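Local coordinates for protein phosphoribosylaminoimidazole-succinocarboxamide synthase (Saccharomyces cerevisiae, PDB 2CNQ) that catalyses the ATP-dependent joining of CAIR and aspartate to give SAICAR in de novo purine biosynthesis, at residues 121-125 with 148-154; 139-144 with 158-162. One frame throughout, in Å; residues are numbered along the deposited sequence. Where two conformers were deposited one is given.

Contact 1: 121-125 with 148-154. With AMZ (aminoimidazole 4-carboxamide ribonucleotide), chain C.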
loop_
_atom_site.group_PDB
_atom_site.type_symbol
_atom_site.label_atom_id
_atom_site.label_comp_id
_atom_site.label_asym_id
_atom_site.label_seq_id
_atom_site.Cartn_x
_atom_site.Cartn_y
_atom_site.Cartn_z
ATOM N N VAL A 121 -3.174 -8.523 -5.244
ATOM C CA VAL A 121 -3.894 -9.730 -4.960
ATOM C C VAL A 121 -5.283 -9.354 -4.588
ATOM O O VAL A 121 -5.489 -8.471 -3.795
ATOM C CB VAL A 121 -3.255 -10.538 -3.845
ATOM C CG1 VAL A 121 -4.055 -11.798 -3.617
ATOM C CG2 VAL A 121 -1.847 -10.864 -4.179
ATOM N N ARG A 122 -6.227 -10.055 -5.182
ATOM C CA ARG A 122 -7.620 -9.845 -4.907
ATOM C C ARG A 122 -8.197 -11.072 -4.278
ATOM O O ARG A 122 -8.187 -12.130 -4.854
ATOM C CB ARG A 122 -8.377 -9.534 -6.150
ATOM C CG ARG A 122 -7.792 -8.388 -6.915
ATOM C CD ARG A 122 -8.574 -8.148 -8.168
ATOM N NE ARG A 122 -7.908 -7.191 -9.006
ATOM C CZ ARG A 122 -8.073 -5.902 -8.934
ATOM N NH1 ARG A 122 -8.990 -5.363 -8.184
ATOM N NH2 ARG A 122 -7.298 -5.138 -9.663
ATOM N N GLY A 123 -8.714 -10.916 -3.091
ATOM C CA GLY A 123 -9.480 -11.972 -2.483
ATOM C C GLY A 123 -10.933 -11.902 -2.799
ATOM O O GLY A 123 -11.641 -12.903 -2.716
ATOM N N TYR A 124 -11.394 -10.723 -3.151
ATOM C CA TYR A 124 -12.776 -10.419 -3.336
ATOM C C TYR A 124 -12.860 -9.549 -4.528
ATOM O O TYR A 124 -11.957 -8.774 -4.831
ATOM C CB TYR A 124 -13.319 -9.673 -2.145
ATOM C CG TYR A 124 -13.286 -10.466 -0.890
ATOM C CD1 TYR A 124 -12.101 -10.704 -0.226
ATOM C CD2 TYR A 124 -14.441 -10.978 -0.358
ATOM C CE1 TYR A 124 -12.087 -11.438 0.919
ATOM C CE2 TYR A 124 -14.416 -11.708 0.801
ATOM C CZ TYR A 124 -13.244 -11.939 1.422
ATOM O OH TYR A 124 -13.184 -12.652 2.574
ATOM N N ILE A 125 -13.969 -9.655 -5.232
ATOM C CA ILE A 125 -14.091 -8.961 -6.474
ATOM C C ILE A 125 -14.686 -7.607 -6.272
ATOM O O ILE A 125 -15.813 -7.460 -5.849
ATOM C CB ILE A 125 -14.828 -9.810 -7.492
ATOM C CG1 ILE A 125 -14.665 -9.189 -8.852
ATOM C CG2 ILE A 125 -16.278 -10.079 -7.157
ATOM C CD1 ILE A 125 -15.093 -10.080 -9.967
ATOM N N LEU A 148 -20.451 -14.554 -9.866
ATOM C CA LEU A 148 -19.940 -13.791 -8.750
ATOM C C LEU A 148 -20.732 -12.534 -8.619
ATOM O O LEU A 148 -21.026 -11.838 -9.569
ATOM C CB LEU A 148 -18.549 -13.297 -9.051
ATOM C CG LEU A 148 -17.534 -14.358 -9.319
ATOM C CD1 LEU A 148 -16.264 -13.672 -9.767
ATOM C CD2 LEU A 148 -17.321 -15.159 -8.058
ATOM N N LYS A 149 -21.027 -12.199 -7.402
ATOM C CA LYS A 149 -21.678 -10.960 -7.101
ATOM C C LYS A 149 -20.677 -9.968 -6.595
ATOM O O LYS A 149 -19.588 -10.317 -6.190
ATOM C CB LYS A 149 -22.787 -11.213 -6.119
ATOM C CG LYS A 149 -23.894 -12.108 -6.671
ATOM C CD LYS A 149 -24.553 -11.541 -7.913
ATOM C CE LYS A 149 -25.703 -12.426 -8.349
ATOM N NZ LYS A 149 -26.382 -11.920 -9.557
ATOM N N GLU A 150 -21.040 -8.702 -6.632
ATOM C CA GLU A 150 -20.093 -7.683 -6.249
ATOM C C GLU A 150 -19.598 -7.928 -4.874
ATOM O O GLU A 150 -20.364 -8.203 -3.985
ATOM C CB GLU A 150 -20.709 -6.314 -6.338
ATOM C CG GLU A 150 -19.675 -5.254 -6.170
ATOM C CD GLU A 150 -20.204 -3.885 -6.032
ATOM O OE1 GLU A 150 -19.418 -3.040 -5.592
ATOM O OE2 GLU A 150 -21.371 -3.638 -6.359
ATOM N N SER A 151 -18.294 -7.834 -4.721
ATOM C CA SER A 151 -17.637 -8.029 -3.458
ATOM C C SER A 151 -17.516 -9.442 -3.040
ATOM O O SER A 151 -17.020 -9.675 -1.973
ATOM C CB SER A 151 -18.256 -7.228 -2.320
ATOM O OG SER A 151 -18.457 -5.898 -2.704
ATOM N N GLN A 152 -17.967 -10.382 -3.854
ATOM C CA GLN A 152 -17.886 -11.759 -3.489
ATOM C C GLN A 152 -16.443 -12.178 -3.433
ATOM O O GLN A 152 -15.587 -11.719 -4.187
ATOM C CB GLN A 152 -18.646 -12.595 -4.470
ATOM C CG GLN A 152 -18.742 -14.046 -4.093
ATOM C CD GLN A 152 -19.780 -14.768 -4.883
ATOM O OE1 GLN A 152 -20.641 -14.152 -5.490
ATOM N NE2 GLN A 152 -19.684 -16.081 -4.911
ATOM N N GLU A 153 -16.196 -13.126 -2.563
ATOM C CA GLU A 153 -14.924 -13.733 -2.464
ATOM C C GLU A 153 -14.653 -14.577 -3.681
ATOM O O GLU A 153 -15.511 -15.339 -4.106
ATOM C CB GLU A 153 -14.882 -14.595 -1.209
ATOM C CG GLU A 153 -13.520 -15.101 -0.834
ATOM C CD GLU A 153 -13.421 -15.545 0.615
ATOM O OE1 GLU A 153 -12.296 -15.555 1.144
ATOM O OE2 GLU A 153 -14.457 -15.872 1.221
ATOM N N PHE A 154 -13.462 -14.466 -4.236
ATOM C CA PHE A 154 -13.052 -15.399 -5.241
ATOM C C PHE A 154 -12.863 -16.756 -4.597
ATOM O O PHE A 154 -12.573 -16.870 -3.450
ATOM C CB PHE A 154 -11.745 -14.976 -5.844
ATOM C CG PHE A 154 -11.848 -13.784 -6.716
ATOM C CD1 PHE A 154 -12.393 -13.876 -7.974
ATOM C CD2 PHE A 154 -11.366 -12.561 -6.296
ATOM C CE1 PHE A 154 -12.451 -12.788 -8.788
ATOM C CE2 PHE A 154 -11.431 -11.477 -7.103
ATOM C CZ PHE A 154 -11.977 -11.576 -8.346
HETATM O O5 AMZ C . -0.752 2.401 -5.364
HETATM C C6 AMZ C . -1.074 1.789 -6.360
HETATM N N2 AMZ C . -0.517 1.976 -7.551
HETATM C C3A AMZ C . -2.101 0.766 -6.299
HETATM C C7A AMZ C . -2.829 0.434 -5.197
HETATM N N3 AMZ C . -2.774 0.847 -3.916
HETATM N N1 AMZ C . -2.504 0.023 -7.344
HETATM C C5 AMZ C . -3.455 -0.767 -6.898
HETATM N N AMZ C . -3.677 -0.515 -5.589
HETATM C C1 AMZ C . -4.597 -1.231 -4.741
HETATM C C2 AMZ C . -5.927 -0.561 -4.570
HETATM C C3 AMZ C . -6.835 -1.722 -4.284
HETATM O O2 AMZ C . -6.662 -2.041 -2.921
HETATM O O1 AMZ C . -5.855 0.394 -3.532
HETATM O O AMZ C . -4.882 -2.431 -5.404
HETATM C C AMZ C . -6.229 -2.808 -5.159
HETATM C C4 AMZ C . -6.944 -3.023 -6.451
HETATM O O3 AMZ C . -7.221 -1.758 -7.030
HETATM P P AMZ C . -8.141 -1.708 -8.333
HETATM O OP1 AMZ C . -7.346 -2.271 -9.464
HETATM O O4 AMZ C . -8.421 -0.234 -8.509
HETATM O OP2 AMZ C . -9.379 -2.511 -8.098
HETATM O O HOH W 1 -10.411 -15.305 -2.442
HETATM O O HOH W 2 -10.237 -14.735 -1.159
HETATM O O HOH W 3 -15.478 -13.641 3.488
#
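Gly123 O accepts the N-H of Phe154 at 2.8 Å, a CA-H...O contact from Glu153 CA (3.4 Å) and a hydrogen bond from water. This belongs to an antiparallel pairing where the chain turns a corner at Gly123 after strand 113-122 and meets the start of strand 153-159; Tyr124 and Glu153 form a non-hydrogen-bonded pair. Beyond it, Ile125 N donates to Gln152 O at 2.8 Å, and Ile125 O accepts from Ser151 N in the type II turn 149-152.

The Glu153 side chain runs extended across one face of the Tyr124 ring. Its CG makes a CH-pi contact, and its carboxylate plane is only 15° from the ring plane. Ser151 O meets the ring edge 3.3 Å from Tyr124 CD2; Tyr249 also binds this oxygen. An alanine in place of Tyr124 would probably leave Glu153 without the flat surface that its chain lies on.

On Ile125, CG1 is anti to the backbone N (chi1 -167°), which brings CD1 to Leu148 CD1. Ile125 CB sits 3.5 Å from Phe154 CZ. The extended Arg122 chain reaches the phosphate of the nucleotide AMZ. Its NH1 reaches OP2 in a nearly straight bond (177°), and its NH2 reaches OP1, both at 2.9 Å.

Contact 2: 139-144 with 158-162; sequences VHGLKQ and IFTPS
His140 lays one face of its imidazole over the side chain of Thr160. The histidine sits in the type I' turn from Val139 to Leu142, the tight end of a two-stranded beta hairpin. Val139 and Leu142 close that turn with backbone bonds in both directions. The hairpin rests on the end of the edge strand 153-159 and the loop after it.

From CB, at 4.1 Å from Thr160 CB, the His140 chain sets CG anti to its own carbonyl carbon (chi1 -66°). CG and CD2 belong to the ring face that covers Thr160. ND1 donates a weak, bent bond to Pro161 O (2.8 Å, 121°); its stronger partner is Ile174 O. CE1 at the tip is 3.0 Å from both Thr160 O and Pro161 O. NE2 is hydrogen-bonded to NH2 of Arg122, which binds the AMZ phosphate.

Aliphatic groups fill the side next to the ring. Val139 CG1 touches Thr160 CG2 at 3.8 Å, and Ile158 CD1 at 4.0 Å. Ile158 CD1 also meets Gln144 NE2. That amide bends back (chi2 -55°) to give a hydrogen bond to Leu142 O at 3.2 Å, coming from above the carbonyl plane. Leu142 CD1 leans on Phe159 O.

Both ring nitrogens are thus engaged. ND1 gives its hydrogen to carbonyl oxygens, consistent with NE2 acting as acceptor for Arg122. His140 would then be a second-shell residue that helps fix the rotation of the phosphate-binding guanidinium.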
loop_
_atom_site.group_PDB
_atom_site.type_symbol
_atom_site.label_atom_id
_atom_site.label_comp_id
_atom_site.label_asym_id
_atom_site.label_seq_id
_atom_site.Cartn_x
_atom_site.Cartn_y
_atom_site.Cartn_z
ATOM N N VAL A 139 -10.952 -11.457 -14.860
ATOM C CA VAL A 139 -10.253 -10.404 -14.141
ATOM C C VAL A 139 -8.831 -10.316 -14.638
ATOM O O VAL A 139 -8.174 -11.330 -14.602
ATOM C CB VAL A 139 -10.305 -10.689 -12.655
ATOM C CG1 VAL A 139 -9.475 -9.668 -11.922
ATOM C CG2 VAL A 139 -11.758 -10.661 -12.187
ATOM N N HIS A 140 -8.365 -9.139 -15.118
ATOM C CA HIS A 140 -7.032 -9.079 -15.689
ATOM C C HIS A 140 -6.906 -10.186 -16.723
ATOM O O HIS A 140 -5.880 -10.841 -16.877
ATOM C CB HIS A 140 -5.944 -9.167 -14.643
ATOM C CG HIS A 140 -5.904 -8.010 -13.715
ATOM N ND1 HIS A 140 -4.737 -7.352 -13.448
ATOM C CD2 HIS A 140 -6.844 -7.391 -12.975
ATOM C CE1 HIS A 140 -4.950 -6.417 -12.533
ATOM N NE2 HIS A 140 -6.231 -6.404 -12.237
ATOM N N GLY A 141 -7.976 -10.357 -17.490
ATOM C CA GLY A 141 -8.004 -11.349 -18.531
ATOM C C GLY A 141 -8.177 -12.780 -18.084
ATOM O O GLY A 141 -8.341 -13.650 -18.923
ATOM N N LEU A 142 -8.232 -13.036 -16.780
ATOM C CA LEU A 142 -8.358 -14.378 -16.242
ATOM C C LEU A 142 -9.829 -14.732 -16.150
ATOM O O LEU A 142 -10.607 -14.026 -15.555
ATOM C CB LEU A 142 -7.806 -14.418 -14.825
ATOM C CG LEU A 142 -6.318 -14.134 -14.726
ATOM C CD1 LEU A 142 -5.977 -13.779 -13.314
ATOM C CD2 LEU A 142 -5.517 -15.328 -15.200
ATOM N N LYS A 143 -10.131 -16.002 -16.478
ATOM C CA LYS A 143 -11.479 -16.493 -16.327
ATOM C C LYS A 143 -11.813 -16.910 -14.882
ATOM O O LYS A 143 -10.992 -17.290 -14.021
ATOM C CB LYS A 143 -11.842 -17.460 -17.421
ATOM C CG LYS A 143 -12.035 -16.698 -18.748
ATOM C CD LYS A 143 -11.288 -17.340 -19.815
ATOM C CE LYS A 143 -11.589 -18.826 -19.635
ATOM N NZ LYS A 143 -11.322 -19.713 -20.717
ATOM N N GLN A 144 -13.076 -16.722 -14.617
ATOM C CA GLN A 144 -13.603 -16.713 -13.297
ATOM C C GLN A 144 -14.844 -17.541 -13.299
ATOM O O GLN A 144 -15.434 -17.775 -14.329
ATOM C CB GLN A 144 -13.952 -15.283 -12.890
ATOM C CG GLN A 144 -12.784 -14.331 -12.838
ATOM C CD GLN A 144 -11.693 -14.833 -11.953
ATOM O OE1 GLN A 144 -11.953 -15.340 -10.866
ATOM N NE2 GLN A 144 -10.456 -14.717 -12.423
ATOM N N ILE A 158 -6.483 -14.121 -6.077
ATOM C CA ILE A 158 -5.845 -14.110 -7.343
ATOM C C ILE A 158 -4.876 -12.979 -7.465
ATOM O O ILE A 158 -5.127 -11.845 -7.087
ATOM C CB ILE A 158 -6.836 -14.105 -8.463
ATOM C CG1 ILE A 158 -7.852 -13.004 -8.394
ATOM C CG2 ILE A 158 -7.519 -15.487 -8.509
ATOM C CD1 ILE A 158 -8.674 -12.888 -9.618
ATOM N N PHE A 159 -3.724 -13.313 -8.018
ATOM C CA PHE A 159 -2.744 -12.356 -8.440
ATOM C C PHE A 159 -3.206 -11.704 -9.711
ATOM O O PHE A 159 -3.452 -12.355 -10.700
ATOM C CB PHE A 159 -1.456 -13.101 -8.667
ATOM C CG PHE A 159 -0.414 -12.318 -9.393
ATOM C CD1 PHE A 159 0.066 -12.784 -10.593
ATOM C CD2 PHE A 159 0.138 -11.178 -8.868
ATOM C CE1 PHE A 159 1.098 -12.142 -11.226
ATOM C CE2 PHE A 159 1.133 -10.515 -9.530
ATOM C CZ PHE A 159 1.621 -11.015 -10.704
ATOM N N THR A 160 -3.318 -10.388 -9.663
ATOM C CA THR A 160 -3.823 -9.623 -10.762
ATOM C C THR A 160 -2.922 -8.429 -10.930
ATOM O O THR A 160 -3.148 -7.378 -10.374
ATOM C CB THR A 160 -5.262 -9.235 -10.571
ATOM O OG1 THR A 160 -5.387 -8.357 -9.461
ATOM C CG2 THR A 160 -6.131 -10.419 -10.335
ATOM N N PRO A 161 -1.839 -8.580 -11.644
ATOM C CA PRO A 161 -0.846 -7.522 -11.685
ATOM C C PRO A 161 -1.294 -6.342 -12.452
ATOM O O PRO A 161 -2.085 -6.437 -13.356
ATOM C CB PRO A 161 0.339 -8.184 -12.354
ATOM C CG PRO A 161 -0.279 -9.263 -13.181
ATOM C CD PRO A 161 -1.446 -9.762 -12.391
ATOM N N SER A 162 -0.697 -5.217 -12.121
ATOM C CA SER A 162 -0.770 -4.075 -12.963
ATOM C C SER A 162 0.618 -3.591 -13.237
ATOM O O SER A 162 1.552 -3.872 -12.521
ATOM C CB SER A 162 -1.650 -3.025 -12.339
ATOM O OG SER A 162 -0.906 -2.214 -11.516
#

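Both contacts are largely buried, yet each centre lies about 19 Å from the centre of the chain. Lys149 in contact 1 and Gly141 in contact 2 are exposed. Both use strand 153-159: contact 1 holds its start, contact 2 its end. Contact 1 buries more surface and is built on backbone pairing at and just past the corner. Contact 2 joins a small hairpin through side chains; its clear hydrogen bond across the segments is a weak one. Arg122 links the two. Its N is probably bonded to Ile158 O, and its NE makes a weak bond to Thr160 OG1. Val139 of contact 2 packs on Ile125 and Phe154, so the apolar parts adjoin.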